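Local structure of haloperoxidase (Corallina officinalis, 1QHB) at residues 66-71 with 426-431; 493-498 with 569-574; 586-589 with 593-596. The protein catalyses the bromination of organic substrates with hydrogen peroxide as a vanadate-dependent, calcium-stabilised dodecameric haloperoxidase. All blocks are in the same frame, centred on the assembly; numbering follows the deposited sequence.

Contact 1: 66-71 with 426-431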
loop_
_atom_site.group_PDB
_atom_site.type_symbol
_atom_site.label_atom_id
_atom_site.label_comp_id
_atom_site.label_asym_id
_atom_site.label_seq_id
_atom_site.Cartn_x
_atom_site.Cartn_y
_atom_site.Cartn_z
ATOM N N ASN A 66 -55.518 -1.939 -29.890
ATOM C CA ASN A 66 -54.663 -1.717 -31.057
ATOM C C ASN A 66 -53.270 -2.280 -30.758
ATOM O O ASN A 66 -52.363 -2.100 -31.573
ATOM C CB ASN A 66 -54.564 -0.245 -31.356
ATOM C CG ASN A 66 -55.753 0.434 -31.976
ATOM O OD1 ASN A 66 -55.936 1.634 -31.733
ATOM N ND2 ASN A 66 -56.467 -0.284 -32.809
ATOM N N GLY A 67 -53.090 -2.853 -29.585
ATOM C CA GLY A 67 -51.790 -3.442 -29.250
ATOM C C GLY A 67 -50.803 -2.451 -28.617
ATOM O O GLY A 67 -49.641 -2.807 -28.393
ATOM N N ALA A 68 -51.249 -1.267 -28.215
ATOM C CA ALA A 68 -50.350 -0.336 -27.552
ATOM C C ALA A 68 -50.568 -0.472 -26.054
ATOM O O ALA A 68 -51.714 -0.760 -25.656
ATOM C CB ALA A 68 -50.653 1.111 -27.934
ATOM N N ILE A 69 -49.534 -0.209 -25.242
ATOM C CA ILE A 69 -49.839 -0.378 -23.805
ATOM C C ILE A 69 -50.842 0.688 -23.387
ATOM O O ILE A 69 -50.865 1.788 -23.924
ATOM C CB ILE A 69 -48.586 -0.303 -22.924
ATOM C CG1 ILE A 69 -47.796 0.989 -23.214
ATOM C CG2 ILE A 69 -47.757 -1.563 -23.102
ATOM C CD1 ILE A 69 -46.599 1.057 -22.256
ATOM N N ILE A 70 -51.593 0.380 -22.358
ATOM C CA ILE A 70 -52.623 1.275 -21.854
ATOM C C ILE A 70 -52.002 2.348 -20.971
ATOM O O ILE A 70 -52.527 3.477 -20.974
ATOM C CB ILE A 70 -53.635 0.492 -21.004
ATOM C CG1 ILE A 70 -54.567 -0.366 -21.888
ATOM C CG2 ILE A 70 -54.485 1.398 -20.125
ATOM C CD1 ILE A 70 -55.104 -1.534 -21.044
ATOM N N ASP A 71 -51.004 1.955 -20.159
ATOM C CA ASP A 71 -50.434 2.963 -19.257
ATOM C C ASP A 71 -48.916 3.006 -19.364
ATOM O O ASP A 71 -48.234 2.103 -18.896
ATOM C CB ASP A 71 -50.893 2.602 -17.857
ATOM C CG ASP A 71 -50.526 3.616 -16.806
ATOM O OD1 ASP A 71 -49.779 4.564 -17.126
ATOM O OD2 ASP A 71 -50.957 3.449 -15.656
ATOM N N SER A 426 -56.418 6.505 -39.414
ATOM C CA SER A 426 -54.979 6.483 -39.230
ATOM C C SER A 426 -54.610 5.921 -37.868
ATOM O O SER A 426 -55.071 6.470 -36.866
ATOM C CB SER A 426 -54.316 7.846 -39.394
ATOM O OG SER A 426 -54.638 8.391 -40.669
ATOM N N VAL A 427 -53.877 4.811 -37.877
ATOM C CA VAL A 427 -53.442 4.233 -36.606
ATOM C C VAL A 427 -51.975 3.858 -36.843
ATOM O O VAL A 427 -51.685 3.176 -37.832
ATOM C CB VAL A 427 -54.246 3.050 -36.073
ATOM C CG1 VAL A 427 -53.780 2.665 -34.675
ATOM C CG2 VAL A 427 -55.742 3.318 -35.986
ATOM N N PHE A 428 -51.059 4.340 -35.992
ATOM C CA PHE A 428 -49.644 3.986 -36.185
ATOM C C PHE A 428 -49.100 4.382 -37.554
ATOM O O PHE A 428 -48.505 3.626 -38.329
ATOM C CB PHE A 428 -49.377 2.500 -35.933
ATOM C CG PHE A 428 -49.853 1.923 -34.638
ATOM C CD1 PHE A 428 -49.830 2.646 -33.451
ATOM C CD2 PHE A 428 -50.358 0.625 -34.594
ATOM C CE1 PHE A 428 -50.263 2.082 -32.266
ATOM C CE2 PHE A 428 -50.813 0.058 -33.404
ATOM C CZ PHE A 428 -50.750 0.788 -32.234
ATOM N N PRO A 429 -49.129 5.682 -37.819
ATOM C CA PRO A 429 -48.637 6.276 -39.047
ATOM C C PRO A 429 -47.171 6.045 -39.236
ATOM O O PRO A 429 -46.644 5.888 -40.355
ATOM C CB PRO A 429 -49.017 7.748 -38.946
ATOM C CG PRO A 429 -49.215 8.021 -37.506
ATOM C CD PRO A 429 -49.727 6.721 -36.930
ATOM N N GLU A 430 -46.437 5.796 -38.157
ATOM C CA GLU A 430 -45.013 5.497 -38.175
ATOM C C GLU A 430 -44.726 4.265 -39.018
ATOM O O GLU A 430 -43.621 4.158 -39.542
ATOM C CB GLU A 430 -44.489 5.293 -36.747
ATOM C CG GLU A 430 -44.752 6.491 -35.837
ATOM C CD GLU A 430 -46.038 6.350 -35.061
ATOM O OE1 GLU A 430 -47.042 5.874 -35.631
ATOM O OE2 GLU A 430 -46.192 6.653 -33.859
ATOM N N VAL A 431 -45.667 3.299 -39.154
ATOM C CA VAL A 431 -45.342 2.164 -40.023
ATOM C C VAL A 431 -45.952 2.300 -41.413
ATOM O O VAL A 431 -45.946 1.305 -42.151
ATOM C CB VAL A 431 -45.667 0.831 -39.343
ATOM C CG1 VAL A 431 -44.864 0.708 -38.027
ATOM C CG2 VAL A 431 -47.125 0.629 -39.041
#
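The two loops meet where Asn66 faces Val427 and Phe428, and their backbones stay well apart: the nearest alpha carbons, Asn66 CA and Val427 CA, are 8.2 Å from each other, so side chains do the bridging. The main reach comes from Phe428. Its backbone lies in the left-handed region (phi 58°, psi 61°), and with CG anti to the carbonyl carbon the ring is carried toward segment 66-71. The leading rim of the ring runs up to the main-chain carbonyl of Asn66, whose O lies in the ring plane, 3.2 Å from Phe428 CE2 and 3.4 Å from Phe428 CZ. The oxygen thus meets the electropositive C-H rim and avoids the pi face. Asn66 CB stands above the plane, 4.0 Å from Phe428 CZ, on the side where Val427 CG1 lies; at the rim itself Ala68 CB lies near the plane, 4.3 Å from Phe428 CZ.

One face of the ring is taken by its own neighbour: Val427 CG1 sits over the ring centre, 3.9 Å above the plane. That same methyl also serves the opposing loop, for Asn66 OD1 is 3.8 Å from Val427 CG1, an apolar contact of the amide oxygen with a methyl. Gly67, between the two residues that meet the ring, has backbone angles at which a beta carbon would press on the preceding carbonyl oxygen.

Asp64 OD1 accepts hydrogen bonds from Asn66 N and Ala68 N, which fixes the first loop, while Asn417 of helix 407-422 binds Phe428 O. With just 157 Å² buried and all four touching residues partly exposed, this is surface packing of two interhelical loops. Val427 CG1 and Asn66 CB over one face supply dispersion; Asn66 O at the C-H rim adds a weakly electrostatic attraction.

Contact 2: 493-498 with 569-574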
loop_
_atom_site.group_PDB
_atom_site.type_symbol
_atom_site.label_atom_id
_atom_site.label_comp_id
_atom_site.label_asym_id
_atom_site.label_seq_id
_atom_site.Cartn_x
_atom_site.Cartn_y
_atom_site.Cartn_z
ATOM N N VAL A 493 -19.274 -22.015 -30.926
ATOM C CA VAL A 493 -18.521 -22.439 -32.096
ATOM C C VAL A 493 -17.127 -21.792 -32.097
ATOM O O VAL A 493 -16.231 -22.392 -32.646
ATOM C CB VAL A 493 -19.246 -22.301 -33.454
ATOM C CG1 VAL A 493 -20.566 -23.080 -33.484
ATOM C CG2 VAL A 493 -19.450 -20.846 -33.796
ATOM N N THR A 494 -16.922 -20.664 -31.433
ATOM C CA THR A 494 -15.610 -20.049 -31.254
ATOM C C THR A 494 -14.734 -20.996 -30.439
ATOM O O THR A 494 -13.623 -21.312 -30.921
ATOM C CB THR A 494 -15.728 -18.676 -30.571
ATOM O OG1 THR A 494 -16.472 -17.863 -31.477
ATOM C CG2 THR A 494 -14.369 -17.999 -30.348
ATOM N N ILE A 495 -15.297 -21.619 -29.389
ATOM C CA ILE A 495 -14.481 -22.562 -28.603
ATOM C C ILE A 495 -14.085 -23.761 -29.437
ATOM O O ILE A 495 -12.950 -24.288 -29.362
ATOM C CB ILE A 495 -15.284 -23.043 -27.370
ATOM C CG1 ILE A 495 -15.487 -21.985 -26.311
ATOM C CG2 ILE A 495 -14.622 -24.284 -26.708
ATOM C CD1 ILE A 495 -14.220 -21.222 -25.868
ATOM N N LEU A 496 -15.051 -24.355 -30.140
ATOM C CA LEU A 496 -14.771 -25.518 -30.969
ATOM C C LEU A 496 -13.799 -25.181 -32.107
ATOM O O LEU A 496 -12.978 -26.034 -32.427
ATOM C CB LEU A 496 -16.079 -26.077 -31.556
ATOM C CG LEU A 496 -17.090 -26.653 -30.557
ATOM C CD1 LEU A 496 -18.401 -26.993 -31.288
ATOM C CD2 LEU A 496 -16.529 -27.861 -29.847
ATOM N N LYS A 497 -13.907 -24.014 -32.756
ATOM C CA LYS A 497 -12.942 -23.767 -33.852
ATOM C C LYS A 497 -11.553 -23.531 -33.247
ATOM O O LYS A 497 -10.605 -23.843 -33.918
ATOM C CB LYS A 497 -13.322 -22.598 -34.722
ATOM C CG LYS A 497 -14.614 -22.665 -35.523
ATOM C CD LYS A 497 -14.805 -21.456 -36.391
ATOM C CE LYS A 497 -15.039 -20.220 -35.558
ATOM N NZ LYS A 497 -15.528 -19.022 -36.300
ATOM N N ALA A 498 -11.350 -23.046 -32.035
ATOM C CA ALA A 498 -10.076 -22.891 -31.401
ATOM C C ALA A 498 -9.520 -24.274 -31.031
ATOM O O ALA A 498 -8.308 -24.483 -31.114
ATOM C CB ALA A 498 -10.167 -22.102 -30.080
ATOM N N GLY A 569 -12.500 -13.684 -24.743
ATOM C CA GLY A 569 -12.169 -13.135 -23.425
ATOM C C GLY A 569 -11.899 -14.161 -22.345
ATOM O O GLY A 569 -10.912 -14.094 -21.603
ATOM N N ILE A 570 -12.736 -15.218 -22.326
ATOM C CA ILE A 570 -12.520 -16.334 -21.421
ATOM C C ILE A 570 -11.223 -17.095 -21.759
ATOM O O ILE A 570 -10.362 -17.472 -20.933
ATOM C CB ILE A 570 -13.722 -17.303 -21.452
ATOM C CG1 ILE A 570 -14.922 -16.598 -20.783
ATOM C CG2 ILE A 570 -13.368 -18.602 -20.813
ATOM C CD1 ILE A 570 -16.274 -17.304 -20.945
ATOM N N LEU A 571 -11.029 -17.344 -23.042
ATOM C CA LEU A 571 -9.774 -18.080 -23.356
ATOM C C LEU A 571 -8.551 -17.270 -22.941
ATOM O O LEU A 571 -7.573 -17.844 -22.449
ATOM C CB LEU A 571 -9.662 -18.326 -24.858
ATOM C CG LEU A 571 -10.654 -19.398 -25.335
ATOM C CD1 LEU A 571 -10.568 -19.504 -26.843
ATOM C CD2 LEU A 571 -10.353 -20.695 -24.632
ATOM N N GLU A 572 -8.572 -15.967 -23.183
ATOM C CA GLU A 572 -7.408 -15.138 -22.801
ATOM C C GLU A 572 -7.109 -15.137 -21.302
ATOM O O GLU A 572 -5.946 -15.202 -20.923
ATOM C CB GLU A 572 -7.540 -13.648 -23.162
ATOM C CG GLU A 572 -7.678 -13.495 -24.684
ATOM C CD GLU A 572 -7.935 -12.050 -25.079
ATOM O OE1 GLU A 572 -8.402 -11.276 -24.209
ATOM O OE2 GLU A 572 -7.665 -11.714 -26.255
ATOM N N GLU A 573 -8.161 -15.053 -20.495
ATOM C CA GLU A 573 -7.987 -15.084 -19.043
ATOM C C GLU A 573 -7.519 -16.444 -18.549
ATOM O O GLU A 573 -6.648 -16.440 -17.655
ATOM C CB GLU A 573 -9.300 -14.709 -18.367
ATOM C CG GLU A 573 -9.516 -13.197 -18.457
ATOM C CD GLU A 573 -10.979 -12.873 -18.147
ATOM O OE1 GLU A 573 -11.538 -13.349 -17.136
ATOM O OE2 GLU A 573 -11.519 -12.116 -18.982
ATOM N N GLN A 574 -8.020 -17.497 -19.152
ATOM C CA GLN A 574 -7.614 -18.845 -18.801
ATOM C C GLN A 574 -6.218 -19.186 -19.248
ATOM O O GLN A 574 -5.594 -20.100 -18.678
ATOM C CB GLN A 574 -8.604 -19.848 -19.422
ATOM C CG GLN A 574 -9.837 -19.944 -18.510
ATOM C CD GLN A 574 -10.774 -21.061 -19.025
ATOM O OE1 GLN A 574 -10.471 -21.775 -19.964
ATOM N NE2 GLN A 574 -11.917 -21.187 -18.368
#
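Leu571 fills the space between Ile495 and Ala498, and these three buried residues make the whole contact between the helical segments 493-498 and 569-574. The end of Ile495 does the closest touching: its CD1 is 4.0 Å from Leu571 CG, 4.1 Å from Leu571 CD2 and 4.2 Å from Leu571 CD1. Such nearly equal separations place the methyl over the face of the leucine isopropyl group and not against one prong of it. Both torsions of Ile495 are needed for this. CG1 is anti to the carbonyl carbon, and the further turn at chi2 (-50°) bends CD1 across toward the other helix. The other partner of Leu571 is Ala498, whose CB lies 4.2 Å from Leu571 CD1; that branch is therefore shared by both partners.

Ile495 and Ala498 are three residues apart, so they stand on one flank of their helix, and Leu571 meets both from a neighbouring helix whose closest alpha carbon, Leu571 CA, is 8.4 Å from Ile495 CA. This is helix-to-helix packing in the predominantly helical fold of the vanadium haloperoxidases. Helix 484-499 starts with Gly484 and His485 of the vanadate site, and helix 553-574 starts just after His551 of that site, but the present contact lies well down both helices, away from that site.

Around the apolar centre, Val386 of helix 376-402 packs on Ile495 and Ile570, while Phe584 and Ile596 come against Ala498 and Glu572. Farther out, polar ties join the helices to their surroundings: Lys497 NZ bonds to Asn535 OD1 of helix 530-548, and Glu572 and Glu573 form salt bridges with Arg29. Glu573 OE1 also pairs with Arg19 of a second subunit, linking the end of helix 553-574 to the assembly.

Contact 3: 586-589 with 593-596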
loop_
_atom_site.group_PDB
_atom_site.type_symbol
_atom_site.label_atom_id
_atom_site.label_comp_id
_atom_site.label_asym_id
_atom_site.label_seq_id
_atom_site.Cartn_x
_atom_site.Cartn_y
_atom_site.Cartn_z
ATOM N N LEU A 586 -7.312 -19.361 -33.559
ATOM C CA LEU A 586 -8.762 -19.229 -33.754
ATOM C C LEU A 586 -9.192 -18.384 -34.933
ATOM O O LEU A 586 -9.006 -17.159 -34.992
ATOM C CB LEU A 586 -9.389 -18.683 -32.465
ATOM C CG LEU A 586 -10.795 -18.062 -32.511
ATOM C CD1 LEU A 586 -11.814 -19.103 -32.927
ATOM C CD2 LEU A 586 -11.128 -17.480 -31.160
ATOM N N PRO A 587 -9.841 -19.017 -35.899
ATOM C CA PRO A 587 -10.337 -18.323 -37.084
ATOM C C PRO A 587 -11.588 -17.573 -36.678
ATOM O O PRO A 587 -12.615 -18.227 -36.435
ATOM C CB PRO A 587 -10.636 -19.416 -38.091
ATOM C CG PRO A 587 -10.536 -20.718 -37.407
ATOM C CD PRO A 587 -10.011 -20.487 -36.013
ATOM N N LYS A 588 -11.580 -16.243 -36.673
ATOM C CA LYS A 588 -12.766 -15.500 -36.262
ATOM C C LYS A 588 -13.832 -15.427 -37.338
ATOM O O LYS A 588 -13.591 -15.727 -38.511
ATOM C CB LYS A 588 -12.363 -14.092 -35.815
ATOM C CG LYS A 588 -11.404 -14.119 -34.605
ATOM C CD LYS A 588 -10.849 -12.736 -34.313
ATOM C CE LYS A 588 -11.980 -11.724 -34.056
ATOM N NZ LYS A 588 -11.446 -10.345 -34.036
ATOM N N PHE A 589 -15.045 -14.947 -37.003
ATOM C CA PHE A 589 -16.080 -14.760 -38.003
ATOM C C PHE A 589 -15.690 -13.721 -39.058
ATOM O O PHE A 589 -16.284 -13.696 -40.132
ATOM C CB PHE A 589 -17.396 -14.321 -37.373
ATOM C CG PHE A 589 -18.020 -15.359 -36.460
ATOM C CD1 PHE A 589 -18.095 -16.670 -36.816
ATOM C CD2 PHE A 589 -18.535 -14.977 -35.239
ATOM C CE1 PHE A 589 -18.649 -17.622 -35.979
ATOM C CE2 PHE A 589 -19.094 -15.903 -34.399
ATOM C CZ PHE A 589 -19.160 -17.243 -34.768
ATOM N N THR A 593 -7.374 -14.401 -38.035
ATOM C CA THR A 593 -7.043 -15.367 -36.999
ATOM C C THR A 593 -6.473 -14.683 -35.758
ATOM O O THR A 593 -5.695 -13.765 -35.957
ATOM C CB THR A 593 -6.110 -16.422 -37.611
ATOM O OG1 THR A 593 -7.015 -17.292 -38.346
ATOM C CG2 THR A 593 -5.368 -17.301 -36.659
ATOM N N ILE A 594 -6.853 -15.130 -34.551
ATOM C CA ILE A 594 -6.184 -14.589 -33.365
ATOM C C ILE A 594 -5.496 -15.741 -32.684
ATOM O O ILE A 594 -6.022 -16.844 -32.722
ATOM C CB ILE A 594 -7.091 -13.807 -32.394
ATOM C CG1 ILE A 594 -6.225 -13.294 -31.244
ATOM C CG2 ILE A 594 -8.286 -14.622 -31.945
ATOM C CD1 ILE A 594 -6.975 -12.402 -30.300
ATOM N N GLN A 595 -4.282 -15.586 -32.150
ATOM C CA GLN A 595 -3.609 -16.686 -31.461
ATOM C C GLN A 595 -3.637 -16.323 -29.988
ATOM O O GLN A 595 -3.300 -15.211 -29.591
ATOM C CB GLN A 595 -2.176 -16.819 -31.990
ATOM C CG GLN A 595 -2.174 -17.216 -33.473
ATOM C CD GLN A 595 -0.793 -17.051 -34.107
ATOM O OE1 GLN A 595 0.062 -17.919 -33.935
ATOM N NE2 GLN A 595 -0.566 -15.962 -34.851
ATOM N N ILE A 596 -4.154 -17.201 -29.149
ATOM C CA ILE A 596 -4.364 -17.039 -27.734
ATOM C C ILE A 596 -3.623 -18.089 -26.921
ATOM O O ILE A 596 -2.938 -17.684 -25.944
ATOM C CB ILE A 596 -5.868 -17.134 -27.400
ATOM C CG1 ILE A 596 -6.681 -16.107 -28.215
ATOM C CG2 ILE A 596 -6.097 -16.893 -25.917
ATOM C CD1 ILE A 596 -8.181 -16.417 -28.219
ATOM O OXT ILE A 596 -3.916 -19.286 -27.051
#
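Leu586 and Ile594 are joined by two reciprocal backbone hydrogen bonds: Leu586 N to Ile594 O at 2.9 Å, and Ile594 N to Leu586 O at 3.0 Å. The first donor lies nearly in line with the carbonyl (C=O...N 165°); the second is tilted 28° from the carbonyl plane. Leu586 O also receives a CA-H...O contact from Thr593 CA at 3.3 Å.

Pro587 and Thr593 form the adjoining non-hydrogen-bonded pair, where the missing proline N-H costs no bond to the partner strand. Their side chains share a face, with Thr593 OG1 3.7 Å from Pro587 CA and Thr593 CG2 alongside Leu586 O. Replacing Thr593 by an alanine removes both branches and would probably leave a gap beside Pro587 and the Leu586 carbonyl.

Apolar contacts occupy the other face. Leu586 CD2 is 4.1 Å from Ile594 CG2 and 4.3 Å from Ile596 CD1. With CG anti to the carbonyl carbon (chi1 -61°) and chi2 extended, Lys588 brings CG and CD to that same methyl, Lys588 CD lying 4.0 Å from Ile594 CG2; the bend at chi3 then carries CE farther from it.

Phe35 of a third subunit packs on Lys588 and Ile594, and Gln595 bonds to Arg403 and to the carbonyl of Ile401 of that subunit. Two antiparallel strands joined by a short loop, with paired backbone bonds, define a beta hairpin, here the C-terminal end of the chain.

How the contacts relate
Contact 1 is a surface meeting of loops, whereas contact 2 is fully buried and contact 3 partly so. Contact 1 lies across the chain's centre from the other two, with centres about 45 Å from contact 2 and 46 Å from contact 3. Contacts 2 and 3, centred about 9 Å apart, form one neighbourhood: helix 553-574 leads on to strand 585-587, Lys497 NZ bonds to Pro587 O (3.0 Å), and Thr494 packs on Leu586. Their chemistry differs with place. Aliphatic branches alone join the helices of contact 2, paired backbone bonds set the hairpin of contact 3, and contact 1 relies on an aromatic edge between loops.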